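Local coordinates for uncharacterized protein (Alicyclobacillus acidocaldarius subsp. acidocaldarius, PDB 3RQB) that is of unknown function but probably hydrolyses acyl-CoA thioesters, its chain holding two hotdog domains in tandem, at residues L7-A11 and F12-T16; L18-G22 and R23-G27; A186-C189 and D190-V193; V196-K199 and L200-P203. All coordinates share one frame; numbering follows the deposited sequence.

Overall arrangement
The four contacts come in series along the chain, each a local example of how a hotdog protein shapes its helix ends and turns. Contact 1 opens helix 11-15, and contact 2 follows as the hairpin of strands 19-20 and 25-28, its centre about 17 Å away. Contacts 3 and 4 belong to the C-terminal acyl-CoA thioesterase domain, at the ends of helices 182-188 and 195-200. Contact 1 reaches contact 3 through Phe12 CE2, 4.1 Å from Ala187 CB, thereby tying the N-terminal helix to the C-terminal domain. Val193 CG1 meets Val198 CG2 at 3.6 Å between contacts 3 and 4. Contacts 2 and 4, centres about 40 Å apart, occupy opposite sides of the chain's centre.

Contact 1: residues L7-A11 and F12-T16; sequences LVTHA and FDDAT
Phe12 starts the exchange: its backbone N lies at the edge of the His10 ring, close to the ring plane, and its CB also comes up against the imidazole. With chi1 at 180°, CG stands anti to the backbone N, which carries the phenyl ring away from His10, to pack on Ile43 and Ala46 of helix 41-53 and on Ala183 and Ala184 of helix 182-188. Asp13 comes next. Its OD2 stands 3.6 Å from His10 CB, while OD1, at the edge of the Phe12 ring, forms a salt bridge with Arg178, a residue that also packs on His10. Asp14 holds the preceding loop at two points. Its N donates to His10 O over 2.8 Å, nearly along the C=O axis, and its OD2 accepts a weak bond of 3.3 Å from Thr9 OG1, the two side chains lying obliquely across each other. Ala15 N turns back to Ala11 O in the same helical fashion, although the place of that oxygen is less certain. Thr16 finishes the turn by gripping Phe12 O twice, with its N at 3.0 Å and with its OG1 at 3.1 Å, the hydroxyl tilted 34° from the carbonyl plane. Replacing His10 by an alanine would probably open a gap beside Phe12 CB and Arg178. The whole illustrates the start of a short helix, with His10 at the N-cap of helix 11-15, its carbonyl taken up by the first turn.

Contact 2: residues L18-G22 and R23-G27; sequences LSFDG and RQFHG
The Phe25 ring has Phe20 CD1 over one face, 3.5 Å above the plane and close to its centre, with CD1 3.6 Å from Phe25 CZ. The two planes make 38°, an oblique aromatic pair. Leu18 CB reaches Phe25 CD2 on the same side of the hairpin, whereas Phe20 carries Gly22 N over a face of its own ring. The His26 ring lies on the other side and is used at its edge, where Ser19 O and the Asp21 carboxylate sit near its plane. Ser19 and His26 are an antiparallel hydrogen-bonded pair; Phe20 and Phe25 form the non-hydrogen-bonded pair beside it, and Phe25 and Gly27 bond onward to strand 77-87. Asp21 closes the turn. Its OD1 takes Arg23 N at 2.7 Å, forming an Asx turn, and also Gln24 N at 2.9 Å. Its OD2 accepts His26 NE2 at 2.7 Å, the donor standing above the carboxylate plane, 64° out of it. With three N-H groups aimed at its two oxygens, the Asp21 carboxylate probably remains negatively charged, and it links the loop of this exposed hairpin to the strand through His26.

Contact 3: residues A186-C189 and D190-V193; sequences AALC and DTFV
Thr191 folds back on Leu188 where helix 182-188, a helix of the C-terminal hotdog domain, gives way to the loop leading to helix 195-200. From CB outward its side chain serves a polar and an apolar partner at once. CB itself is 3.5 Å from Leu188 O. A chi1 of 66° sets OG1 between the backbone N and the carbonyl carbon, close enough to donate to Leu188 O over 2.6 Å; the hydroxyl approaches that oxygen tilted 35° from the carbonyl plane. The other branch, CG2, stands anti to the carbonyl carbon and lies against Leu188 CA at 3.4 Å. It also touches Leu188 CD2 at 3.8 Å, the two side chains crossing at a slant. One threonine thus satisfies a buried helix carbonyl and packs against the residue that owns it.

The backbone supports this fold-back. Asp190 N bonds to Ala187 O at 3.0 Å, from a position well above the carbonyl plane, and Thr191 N adds a weak bond to Leu188 O. Both reach three residues back, as in a 3-10 turn, and they tighten the chain as it leaves the helix. Tyr150 and Met172 touch both Leu188 and Thr191, while Asp190 packs on Phe40 and on Gln263. The turn thus packs on strands 150-156, 168-174 and 257-267 and on the loop that holds Phe40. One residue further on, the Phe192 ring comes back toward the turn, its CD2 3.6 Å from Cys189 O.

Contact 4: residues V196-K199 and L200-P203; sequences VYVK and LKRP
Lys201 NZ is gripped by three backbone carbonyls: that of Val198, at 2.9 Å from NZ to Val198 O and in the carbonyl plane, and those of Val163 and Ser158 in the loop between strands 150-156 and 168-174. The chain reaches Val198 because it bends at chi2 (-61°) and doubles back along the helix end. Lys201 is the first residue beyond helix 195-200 to leave helical geometry, and its left-handed backbone conformation (phi 64°) is a common way to end a helix; its N still donates to Tyr197 O at 2.6 Å. One step earlier, Leu200 N bonds to Val196 O at 2.8 Å, almost in line with the C=O group. The same two residues touch through their side chains, Val196 CG2 lying 3.9 Å from Leu200 CD1.

After the turn the chain comes back against one face of Tyr197. Pro203 CA lies over the phenol ring, 4.0 Å from the centroid of Tyr197 and 29° off the ring normal, a CH-pi contact; Pro203 CB adds packing at 3.8 Å from Tyr197 CE1. Tyr197 OH is hydrogen-bonded to Val204 O. Without the phenol, as with an alanine here, Pro203 is likely to lose the face it packs against and Val204 O its hydroxyl partner. The helix end rests through Val196 and Tyr197 on Ile206 of strand 206-215, while Trp119 of the second subunit packs on Val196 and Leu200, and Glu123 of that subunit forms a salt bridge with Lys199, which also bonds to Gln164 O.

Contact 1: residues L7-A11 and F12-T16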
ATOM      1  N   LEU B   7     -24.458 -25.316  16.582  1.00 93.85           N
ATOM      2  CA  LEU B   7     -23.739 -24.076  16.292  1.00 93.28           C
ATOM      3  C   LEU B   7     -22.239 -24.255  16.483  1.00 95.51           C
ATOM      4  O   LEU B   7     -21.773 -24.384  17.613  1.00101.06           O
ATOM      5  CB  LEU B   7     -24.223 -22.937  17.200  1.00 91.08           C
ATOM      6  CG  LEU B   7     -25.647 -22.393  17.049  1.00 92.98           C
ATOM      7  CD1 LEU B   7     -25.864 -21.195  17.971  1.00 91.86           C
ATOM      8  CD2 LEU B   7     -25.949 -22.013  15.600  1.00 92.82           C
ATOM      9  N   VAL B   8     -21.481 -24.263  15.392  1.00 91.60           N
ATOM     10  CA  VAL B   8     -20.026 -24.350  15.505  1.00 86.08           C
ATOM     11  C   VAL B   8     -19.376 -23.083  14.981  1.00 85.39           C
ATOM     12  O   VAL B   8     -19.733 -22.596  13.916  1.00 81.65           O
ATOM     13  CB  VAL B   8     -19.445 -25.549  14.732  1.00 76.23           C
ATOM     14  CG1 VAL B   8     -17.943 -25.645  14.974  1.00 69.31           C
ATOM     15  CG2 VAL B   8     -20.138 -26.840  15.141  1.00 72.37           C
ATOM     16  N   THR B   9     -18.422 -22.552  15.734  1.00 87.58           N
ATOM     17  CA  THR B   9     -17.679 -21.385  15.287  1.00 83.53           C
ATOM     18  C   THR B   9     -16.405 -21.798  14.569  1.00 70.88           C
ATOM     19  O   THR B   9     -15.588 -22.552  15.107  1.00 60.57           O
ATOM     20  CB  THR B   9     -17.277 -20.489  16.461  1.00 92.27           C
ATOM     21  OG1 THR B   9     -16.766 -21.309  17.526  1.00100.69           O
ATOM     22  CG2 THR B   9     -18.471 -19.681  16.950  1.00 87.79           C
ATOM     23  N   HIS B  10     -16.240 -21.296  13.351  1.00 69.94           N
ATOM     24  CA  HIS B  10     -14.971 -21.425  12.650  1.00 67.35           C
ATOM     25  C   HIS B  10     -13.948 -20.564  13.376  1.00 65.10           C
ATOM     26  O   HIS B  10     -14.260 -19.452  13.814  1.00 65.20           O
ATOM     27  CB  HIS B  10     -15.096 -20.966  11.198  1.00 64.96           C
ATOM     28  CG  HIS B  10     -13.858 -21.190  10.389  1.00 68.45           C
ATOM     29  ND1 HIS B  10     -13.771 -22.153   9.406  1.00 70.22           N
ATOM     30  CD2 HIS B  10     -12.648 -20.582  10.424  1.00 68.56           C
ATOM     31  CE1 HIS B  10     -12.565 -22.127   8.867  1.00 63.43           C
ATOM     32  NE2 HIS B  10     -11.863 -21.181   9.467  1.00 62.01           N
ATOM     33  N   ALA B  11     -12.730 -21.074  13.495  1.00 61.35           N
ATOM     34  CA  ALA B  11     -11.676 -20.382  14.230  1.00 63.24           C
ATOM     35  C   ALA B  11     -11.565 -18.930  13.807  1.00 63.98           C
ATOM     36  O   ALA B  11     -11.544 -18.031  14.642  1.00 63.99           O
ATOM     37  CB  ALA B  11     -10.349 -21.075  14.009  1.00 68.51           C
ATOM     38  N   PHE B  12     -11.495 -18.714  12.500  1.00 63.15           N
ATOM     39  CA  PHE B  12     -11.407 -17.376  11.943  1.00 60.84           C
ATOM     40  C   PHE B  12     -12.501 -16.461  12.490  1.00 62.97           C
ATOM     41  O   PHE B  12     -12.216 -15.373  13.000  1.00 64.70           O
ATOM     42  CB  PHE B  12     -11.513 -17.441  10.422  1.00 60.05           C
ATOM     43  CG  PHE B  12     -11.436 -16.102   9.756  1.00 60.33           C
ATOM     44  CD1 PHE B  12     -12.556 -15.292   9.664  1.00 60.44           C
ATOM     45  CD2 PHE B  12     -10.242 -15.645   9.227  1.00 62.30           C
ATOM     46  CE1 PHE B  12     -12.484 -14.054   9.052  1.00 61.56           C
ATOM     47  CE2 PHE B  12     -10.164 -14.406   8.613  1.00 64.63           C
ATOM     48  CZ  PHE B  12     -11.285 -13.609   8.524  1.00 62.74           C
ATOM     49  N   ASP B  13     -13.751 -16.895  12.376  1.00 59.01           N
ATOM     50  CA  ASP B  13     -14.861 -16.105  12.891  1.00 61.01           C
ATOM     51  C   ASP B  13     -14.729 -15.949  14.403  1.00 54.49           C
ATOM     52  O   ASP B  13     -15.261 -15.010  15.008  1.00 45.12           O
ATOM     53  CB  ASP B  13     -16.190 -16.765  12.523  1.00 62.99           C
ATOM     54  CG  ASP B  13     -16.377 -16.870  11.032  1.00 63.54           C
ATOM     55  OD1 ASP B  13     -15.992 -15.913  10.334  1.00 63.42           O
ATOM     56  OD2 ASP B  13     -16.893 -17.899  10.553  1.00 64.06           O
ATOM     57  N   ASP B  14     -14.009 -16.884  15.006  1.00 55.88           N
ATOM     58  CA  ASP B  14     -13.789 -16.865  16.436  1.00 62.46           C
ATOM     59  C   ASP B  14     -12.763 -15.793  16.796  1.00 57.18           C
ATOM     60  O   ASP B  14     -12.958 -15.022  17.725  1.00 58.67           O
ATOM     61  CB  ASP B  14     -13.335 -18.244  16.908  1.00 78.13           C
ATOM     62  CG  ASP B  14     -13.778 -18.553  18.320  1.00 93.83           C
ATOM     63  OD1 ASP B  14     -12.907 -18.580  19.219  1.00100.08           O
ATOM     64  OD2 ASP B  14     -14.995 -18.759  18.529  1.00 97.45           O
ATOM     65  N   ALA B  15     -11.673 -15.730  16.044  1.00 56.72           N
ATOM     66  CA  ALA B  15     -10.627 -14.738  16.294  1.00 60.39           C
ATOM     67  C   ALA B  15     -11.102 -13.322  16.011  1.00 63.13           C
ATOM     68  O   ALA B  15     -10.751 -12.379  16.724  1.00 67.10           O
ATOM     69  CB  ALA B  15      -9.411 -15.039  15.451  1.00 62.65           C
ATOM     70  N   THR B  16     -11.892 -13.183  14.953  1.00 58.55           N
ATOM     71  CA  THR B  16     -12.357 -11.874  14.507  1.00 52.06           C
ATOM     72  C   THR B  16     -13.711 -11.520  15.103  1.00 59.63           C
ATOM     73  O   THR B  16     -14.312 -10.507  14.736  1.00 64.86           O
ATOM     74  CB  THR B  16     -12.446 -11.786  12.983  1.00 41.92           C
ATOM     75  OG1 THR B  16     -13.513 -12.626  12.519  1.00 39.99           O
ATOM     76  CG2 THR B  16     -11.114 -12.203  12.341  1.00 41.66           C
TER

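Contact 2: residues L18-G22 and R23-G27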
ATOM      1  N   LEU B  18     -16.167  -9.813  17.282  1.00 36.47           N
ATOM      2  CA  LEU B  18     -16.127  -8.533  17.978  1.00 38.87           C
ATOM      3  C   LEU B  18     -17.456  -8.263  18.663  1.00 58.35           C
ATOM      4  O   LEU B  18     -18.458  -8.948  18.422  1.00 66.32           O
ATOM      5  CB  LEU B  18     -15.828  -7.382  17.016  1.00 37.10           C
ATOM      6  CG  LEU B  18     -14.524  -7.442  16.217  1.00 40.67           C
ATOM      7  CD1 LEU B  18     -14.323  -6.195  15.359  1.00 35.47           C
ATOM      8  CD2 LEU B  18     -13.342  -7.652  17.158  1.00 43.68           C
ATOM      9  N   SER B  19     -17.455  -7.276  19.547  1.00 61.73           N
ATOM     10  CA  SER B  19     -18.699  -6.777  20.095  1.00 63.93           C
ATOM     11  C   SER B  19     -18.644  -5.262  20.072  1.00 57.28           C
ATOM     12  O   SER B  19     -17.573  -4.664  20.165  1.00 54.41           O
ATOM     13  CB  SER B  19     -18.912  -7.279  21.521  1.00 70.96           C
ATOM     14  OG  SER B  19     -18.229  -6.454  22.447  1.00 76.85           O
ATOM     15  N   PHE B  20     -19.804  -4.640  19.938  1.00 56.77           N
ATOM     16  CA  PHE B  20     -19.875  -3.192  19.913  1.00 52.58           C
ATOM     17  C   PHE B  20     -20.627  -2.689  21.128  1.00 55.22           C
ATOM     18  O   PHE B  20     -21.749  -3.127  21.392  1.00 56.71           O
ATOM     19  CB  PHE B  20     -20.572  -2.725  18.643  1.00 45.64           C
ATOM     20  CG  PHE B  20     -20.468  -1.254  18.409  1.00 49.79           C
ATOM     21  CD1 PHE B  20     -19.233  -0.643  18.319  1.00 54.26           C
ATOM     22  CD2 PHE B  20     -21.598  -0.482  18.266  1.00 56.70           C
ATOM     23  CE1 PHE B  20     -19.126   0.719  18.093  1.00 54.14           C
ATOM     24  CE2 PHE B  20     -21.497   0.879  18.037  1.00 59.31           C
ATOM     25  CZ  PHE B  20     -20.256   1.479  17.953  1.00 56.37           C
ATOM     26  N   ASP B  21     -20.004  -1.788  21.883  1.00 57.62           N
ATOM     27  CA  ASP B  21     -20.678  -1.194  23.034  1.00 63.06           C
ATOM     28  C   ASP B  21     -21.329   0.129  22.657  1.00 57.01           C
ATOM     29  O   ASP B  21     -21.995   0.763  23.475  1.00 54.52           O
ATOM     30  CB  ASP B  21     -19.726  -1.011  24.224  1.00 67.23           C
ATOM     31  CG  ASP B  21     -18.591  -0.046  23.932  1.00 61.99           C
ATOM     32  OD1 ASP B  21     -18.692   0.724  22.959  1.00 52.57           O
ATOM     33  OD2 ASP B  21     -17.598  -0.057  24.690  1.00 65.27           O
ATOM     34  N   GLY B  22     -21.146   0.530  21.404  1.00 54.63           N
ATOM     35  CA  GLY B  22     -21.683   1.792  20.927  1.00 57.59           C
ATOM     36  C   GLY B  22     -20.641   2.880  20.707  1.00 58.35           C
ATOM     37  O   GLY B  22     -20.916   3.905  20.094  1.00 54.17           O
ATOM     38  N   ARG B  23     -19.442   2.656  21.222  1.00 62.35           N
ATOM     39  CA  ARG B  23     -18.344   3.597  21.078  1.00 64.35           C
ATOM     40  C   ARG B  23     -17.173   2.855  20.468  1.00 63.52           C
ATOM     41  O   ARG B  23     -16.688   3.214  19.398  1.00 71.14           O
ATOM     42  CB  ARG B  23     -17.982   4.272  22.409  1.00 70.57           C
ATOM     43  CG  ARG B  23     -18.713   5.605  22.621  1.00 72.20           C
ATOM     44  CD  ARG B  23     -18.269   6.361  23.885  1.00 78.68           C
ATOM     45  NE  ARG B  23     -18.830   7.720  23.936  1.00 83.75           N
ATOM     46  CZ  ARG B  23     -19.885   8.097  24.663  1.00 83.14           C
ATOM     47  NH1 ARG B  23     -20.524   7.231  25.442  1.00 77.84           N
ATOM     48  NH2 ARG B  23     -20.302   9.355  24.617  1.00 86.07           N
ATOM     49  N   GLN B  24     -16.704   1.830  21.168  1.00 56.51           N
ATOM     50  CA  GLN B  24     -15.576   1.051  20.689  1.00 52.91           C
ATOM     51  C   GLN B  24     -15.891  -0.447  20.525  1.00 49.48           C
ATOM     52  O   GLN B  24     -16.884  -0.960  21.054  1.00 52.49           O
ATOM     53  CB  GLN B  24     -14.388   1.291  21.615  1.00 61.36           C
ATOM     54  CG  GLN B  24     -14.129   2.776  21.835  1.00 67.80           C
ATOM     55  CD  GLN B  24     -13.088   3.040  22.896  1.00 72.60           C
ATOM     56  OE1 GLN B  24     -12.348   4.024  22.821  1.00 79.86           O
ATOM     57  NE2 GLN B  24     -13.024   2.164  23.896  1.00 64.37           N
ATOM     58  N   PHE B  25     -15.050  -1.131  19.757  1.00 48.68           N
ATOM     59  CA  PHE B  25     -15.157  -2.570  19.539  1.00 44.74           C
ATOM     60  C   PHE B  25     -14.255  -3.353  20.471  1.00 48.45           C
ATOM     61  O   PHE B  25     -13.130  -2.936  20.769  1.00 50.22           O
ATOM     62  CB  PHE B  25     -14.787  -2.923  18.103  1.00 39.47           C
ATOM     63  CG  PHE B  25     -15.857  -2.600  17.115  1.00 46.53           C
ATOM     64  CD1 PHE B  25     -15.805  -1.428  16.373  1.00 47.43           C
ATOM     65  CD2 PHE B  25     -16.928  -3.460  16.935  1.00 50.38           C
ATOM     66  CE1 PHE B  25     -16.795  -1.118  15.456  1.00 48.04           C
ATOM     67  CE2 PHE B  25     -17.925  -3.158  16.020  1.00 54.28           C
ATOM     68  CZ  PHE B  25     -17.857  -1.979  15.277  1.00 50.94           C
ATOM     69  N   HIS B  26     -14.740  -4.505  20.914  1.00 50.29           N
ATOM     70  CA  HIS B  26     -13.972  -5.327  21.828  1.00 48.58           C
ATOM     71  C   HIS B  26     -13.645  -6.654  21.203  1.00 46.04           C
ATOM     72  O   HIS B  26     -14.477  -7.257  20.537  1.00 55.16           O
ATOM     73  CB  HIS B  26     -14.744  -5.514  23.119  1.00 51.74           C
ATOM     74  CG  HIS B  26     -15.179  -4.224  23.726  1.00 58.89           C
ATOM     75  ND1 HIS B  26     -14.585  -3.693  24.852  1.00 65.31           N
ATOM     76  CD2 HIS B  26     -16.119  -3.333  23.338  1.00 62.95           C
ATOM     77  CE1 HIS B  26     -15.159  -2.540  25.143  1.00 69.51           C
ATOM     78  NE2 HIS B  26     -16.094  -2.299  24.241  1.00 69.24           N
ATOM     79  N   GLY B  27     -12.413  -7.090  21.411  1.00 41.06           N
ATOM     80  CA  GLY B  27     -11.973  -8.370  20.911  1.00 47.68           C
ATOM     81  C   GLY B  27     -10.882  -8.940  21.791  1.00 55.68           C
ATOM     82  O   GLY B  27     -10.388  -8.291  22.720  1.00 55.74           O
TER

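Contact 3: residues A186-C189 and D190-V193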
ATOM      1  N   ALA B 186      -8.160 -10.674   2.975  1.00 35.17           N
ATOM      2  CA  ALA B 186      -7.059  -9.896   3.526  1.00 32.26           C
ATOM      3  C   ALA B 186      -6.072 -10.823   4.250  1.00 34.41           C
ATOM      4  O   ALA B 186      -4.851 -10.760   4.040  1.00 32.45           O
ATOM      5  CB  ALA B 186      -7.598  -8.841   4.495  1.00 27.51           C
ATOM      6  N   ALA B 187      -6.601 -11.692   5.103  1.00 34.85           N
ATOM      7  CA  ALA B 187      -5.731 -12.540   5.909  1.00 33.45           C
ATOM      8  C   ALA B 187      -4.881 -13.427   5.017  1.00 38.93           C
ATOM      9  O   ALA B 187      -3.702 -13.632   5.287  1.00 46.50           O
ATOM     10  CB  ALA B 187      -6.527 -13.362   6.915  1.00 20.03           C
ATOM     11  N   LEU B 188      -5.473 -13.928   3.939  1.00 39.26           N
ATOM     12  CA  LEU B 188      -4.760 -14.852   3.069  1.00 41.96           C
ATOM     13  C   LEU B 188      -3.553 -14.219   2.415  1.00 43.88           C
ATOM     14  O   LEU B 188      -2.729 -14.921   1.850  1.00 47.58           O
ATOM     15  CB  LEU B 188      -5.687 -15.438   2.012  1.00 40.43           C
ATOM     16  CG  LEU B 188      -6.507 -16.608   2.563  1.00 42.92           C
ATOM     17  CD1 LEU B 188      -7.680 -16.914   1.658  1.00 49.10           C
ATOM     18  CD2 LEU B 188      -5.640 -17.844   2.746  1.00 39.10           C
ATOM     19  N   CYS B 189      -3.455 -12.895   2.497  1.00 46.34           N
ATOM     20  CA  CYS B 189      -2.342 -12.169   1.884  1.00 48.44           C
ATOM     21  C   CYS B 189      -1.119 -12.083   2.780  1.00 55.78           C
ATOM     22  O   CYS B 189      -0.042 -11.693   2.325  1.00 67.35           O
ATOM     23  CB  CYS B 189      -2.765 -10.764   1.484  1.00 45.79           C
ATOM     24  SG  CYS B 189      -4.234 -10.704   0.435  1.00 58.11           S
ATOM     25  N   ASP B 190      -1.294 -12.384   4.061  1.00 49.96           N
ATOM     26  CA  ASP B 190      -0.153 -12.559   4.947  1.00 48.65           C
ATOM     27  C   ASP B 190       0.247 -14.025   5.099  1.00 43.36           C
ATOM     28  O   ASP B 190       1.096 -14.353   5.927  1.00 46.50           O
ATOM     29  CB  ASP B 190      -0.332 -11.883   6.307  1.00 59.62           C
ATOM     30  CG  ASP B 190       0.990 -11.754   7.053  1.00 74.79           C
ATOM     31  OD1 ASP B 190       2.016 -11.580   6.361  1.00 79.84           O
ATOM     32  OD2 ASP B 190       1.021 -11.843   8.305  1.00 80.53           O
ATOM     33  N   THR B 191      -0.377 -14.914   4.333  1.00 37.50           N
ATOM     34  CA  THR B 191      -0.070 -16.338   4.474  1.00 45.48           C
ATOM     35  C   THR B 191       1.222 -16.747   3.746  1.00 51.96           C
ATOM     36  O   THR B 191       1.636 -17.905   3.796  1.00 54.44           O
ATOM     37  CB  THR B 191      -1.236 -17.231   4.000  1.00 44.10           C
ATOM     38  OG1 THR B 191      -1.429 -17.073   2.592  1.00 42.87           O
ATOM     39  CG2 THR B 191      -2.509 -16.859   4.717  1.00 46.20           C
ATOM     40  N   PHE B 192       1.861 -15.788   3.084  1.00 54.69           N
ATOM     41  CA  PHE B 192       3.121 -16.057   2.394  1.00 50.75           C
ATOM     42  C   PHE B 192       4.324 -16.115   3.319  1.00 49.77           C
ATOM     43  O   PHE B 192       4.525 -15.243   4.170  1.00 46.59           O
ATOM     44  CB  PHE B 192       3.383 -15.008   1.317  1.00 45.44           C
ATOM     45  CG  PHE B 192       2.377 -15.022   0.210  1.00 46.66           C
ATOM     46  CD1 PHE B 192       2.247 -16.132  -0.606  1.00 50.86           C
ATOM     47  CD2 PHE B 192       1.564 -13.927  -0.019  1.00 45.35           C
ATOM     48  CE1 PHE B 192       1.316 -16.152  -1.632  1.00 52.97           C
ATOM     49  CE2 PHE B 192       0.633 -13.945  -1.035  1.00 47.97           C
ATOM     50  CZ  PHE B 192       0.510 -15.059  -1.846  1.00 51.17           C
ATOM     51  N   VAL B 193       5.132 -17.147   3.125  1.00 45.40           N
ATOM     52  CA  VAL B 193       6.422 -17.228   3.769  1.00 41.44           C
ATOM     53  C   VAL B 193       7.170 -15.934   3.489  1.00 44.47           C
ATOM     54  O   VAL B 193       7.078 -15.396   2.390  1.00 41.95           O
ATOM     55  CB  VAL B 193       7.202 -18.407   3.209  1.00 43.59           C
ATOM     56  CG1 VAL B 193       8.699 -18.173   3.324  1.00 40.56           C
ATOM     57  CG2 VAL B 193       6.781 -19.678   3.925  1.00 49.67           C
TER

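Contact 4: residues V196-K199 and L200-P203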
ATOM      1  N   VAL B 196      12.378 -12.952   2.493  1.00 43.47           N
ATOM      2  CA  VAL B 196      13.779 -13.141   2.851  1.00 36.98           C
ATOM      3  C   VAL B 196      14.150 -14.608   3.161  1.00 37.21           C
ATOM      4  O   VAL B 196      15.197 -15.089   2.727  1.00 40.02           O
ATOM      5  CB  VAL B 196      14.189 -12.189   3.999  1.00 37.28           C
ATOM      6  CG1 VAL B 196      13.582 -12.647   5.306  1.00 44.19           C
ATOM      7  CG2 VAL B 196      15.704 -12.099   4.120  1.00 31.54           C
ATOM      8  N   TYR B 197      13.302 -15.321   3.897  1.00 38.65           N
ATOM      9  CA  TYR B 197      13.523 -16.752   4.097  1.00 41.58           C
ATOM     10  C   TYR B 197      13.711 -17.431   2.741  1.00 47.58           C
ATOM     11  O   TYR B 197      14.649 -18.202   2.540  1.00 52.65           O
ATOM     12  CB  TYR B 197      12.340 -17.422   4.806  1.00 42.28           C
ATOM     13  CG  TYR B 197      12.064 -16.970   6.228  1.00 51.13           C
ATOM     14  CD1 TYR B 197      12.836 -15.991   6.839  1.00 58.11           C
ATOM     15  CD2 TYR B 197      11.028 -17.536   6.966  1.00 50.93           C
ATOM     16  CE1 TYR B 197      12.575 -15.581   8.147  1.00 60.67           C
ATOM     17  CE2 TYR B 197      10.761 -17.136   8.270  1.00 52.41           C
ATOM     18  CZ  TYR B 197      11.538 -16.158   8.857  1.00 59.13           C
ATOM     19  OH  TYR B 197      11.276 -15.752  10.152  1.00 61.98           O
ATOM     20  N   VAL B 198      12.802 -17.142   1.814  1.00 43.56           N
ATOM     21  CA  VAL B 198      12.840 -17.761   0.500  1.00 43.73           C
ATOM     22  C   VAL B 198      14.188 -17.521  -0.165  1.00 41.15           C
ATOM     23  O   VAL B 198      14.731 -18.400  -0.854  1.00 37.82           O
ATOM     24  CB  VAL B 198      11.747 -17.201  -0.424  1.00 44.01           C
ATOM     25  CG1 VAL B 198      11.562 -18.126  -1.608  1.00 50.20           C
ATOM     26  CG2 VAL B 198      10.429 -17.013   0.329  1.00 33.13           C
ATOM     27  N   LYS B 199      14.729 -16.327   0.051  1.00 38.89           N
ATOM     28  CA  LYS B 199      15.997 -15.949  -0.567  1.00 46.00           C
ATOM     29  C   LYS B 199      17.222 -16.557   0.132  1.00 44.68           C
ATOM     30  O   LYS B 199      18.180 -16.959  -0.522  1.00 43.48           O
ATOM     31  CB  LYS B 199      16.120 -14.423  -0.640  1.00 52.90           C
ATOM     32  CG  LYS B 199      17.246 -13.919  -1.548  1.00 61.55           C
ATOM     33  CD  LYS B 199      16.967 -14.150  -3.043  1.00 64.97           C
ATOM     34  CE  LYS B 199      18.036 -13.485  -3.922  1.00 62.71           C
ATOM     35  NZ  LYS B 199      17.907 -13.805  -5.377  1.00 60.60           N
ATOM     36  N   LEU B 200      17.201 -16.596   1.459  1.00 43.31           N
ATOM     37  CA  LEU B 200      18.328 -17.137   2.204  1.00 40.56           C
ATOM     38  C   LEU B 200      18.231 -18.611   2.563  1.00 50.43           C
ATOM     39  O   LEU B 200      19.206 -19.176   3.051  1.00 55.83           O
ATOM     40  CB  LEU B 200      18.510 -16.350   3.493  1.00 42.71           C
ATOM     41  CG  LEU B 200      18.648 -14.849   3.275  1.00 43.38           C
ATOM     42  CD1 LEU B 200      19.021 -14.158   4.594  1.00 39.38           C
ATOM     43  CD2 LEU B 200      19.675 -14.570   2.164  1.00 35.60           C
ATOM     44  N   LYS B 201      17.064 -19.224   2.375  1.00 52.24           N
ATOM     45  CA  LYS B 201      16.885 -20.641   2.723  1.00 52.35           C
ATOM     46  C   LYS B 201      17.029 -20.925   4.245  1.00 57.21           C
ATOM     47  O   LYS B 201      16.852 -22.066   4.699  1.00 59.89           O
ATOM     48  CB  LYS B 201      17.797 -21.545   1.884  1.00 50.85           C
ATOM     49  CG  LYS B 201      17.777 -21.244   0.388  1.00 55.39           C
ATOM     50  CD  LYS B 201      16.398 -21.430  -0.213  1.00 56.55           C
ATOM     51  CE  LYS B 201      16.393 -21.069  -1.690  1.00 52.75           C
ATOM     52  NZ  LYS B 201      14.994 -20.938  -2.163  1.00 51.95           N
ATOM     53  N   ARG B 202      17.389 -19.898   5.015  1.00 50.14           N
ATOM     54  CA  ARG B 202      17.353 -19.968   6.480  1.00 49.62           C
ATOM     55  C   ARG B 202      16.597 -18.745   7.026  1.00 53.52           C
ATOM     56  O   ARG B 202      16.470 -17.745   6.326  1.00 50.12           O
ATOM     57  CB  ARG B 202      18.760 -20.015   7.068  1.00 45.16           C
ATOM     58  CG  ARG B 202      19.548 -18.741   6.848  1.00 50.26           C
ATOM     59  CD  ARG B 202      20.508 -18.491   7.992  1.00 50.26           C
ATOM     60  NE  ARG B 202      21.159 -17.183   7.908  1.00 54.20           N
ATOM     61  CZ  ARG B 202      21.822 -16.741   6.842  1.00 57.32           C
ATOM     62  NH1 ARG B 202      21.912 -17.491   5.747  1.00 56.89           N
ATOM     63  NH2 ARG B 202      22.392 -15.540   6.864  1.00 56.06           N
ATOM     64  N   PRO B 203      16.059 -18.833   8.261  1.00 54.90           N
ATOM     65  CA  PRO B 203      15.355 -17.697   8.877  1.00 51.92           C
ATOM     66  C   PRO B 203      16.253 -16.608   9.502  1.00 54.27           C
ATOM     67  O   PRO B 203      17.384 -16.872   9.947  1.00 53.61           O
ATOM     68  CB  PRO B 203      14.509 -18.364   9.969  1.00 44.01           C
ATOM     69  CG  PRO B 203      15.336 -19.520  10.399  1.00 44.19           C
ATOM     70  CD  PRO B 203      16.049 -20.017   9.143  1.00 50.00           C
TER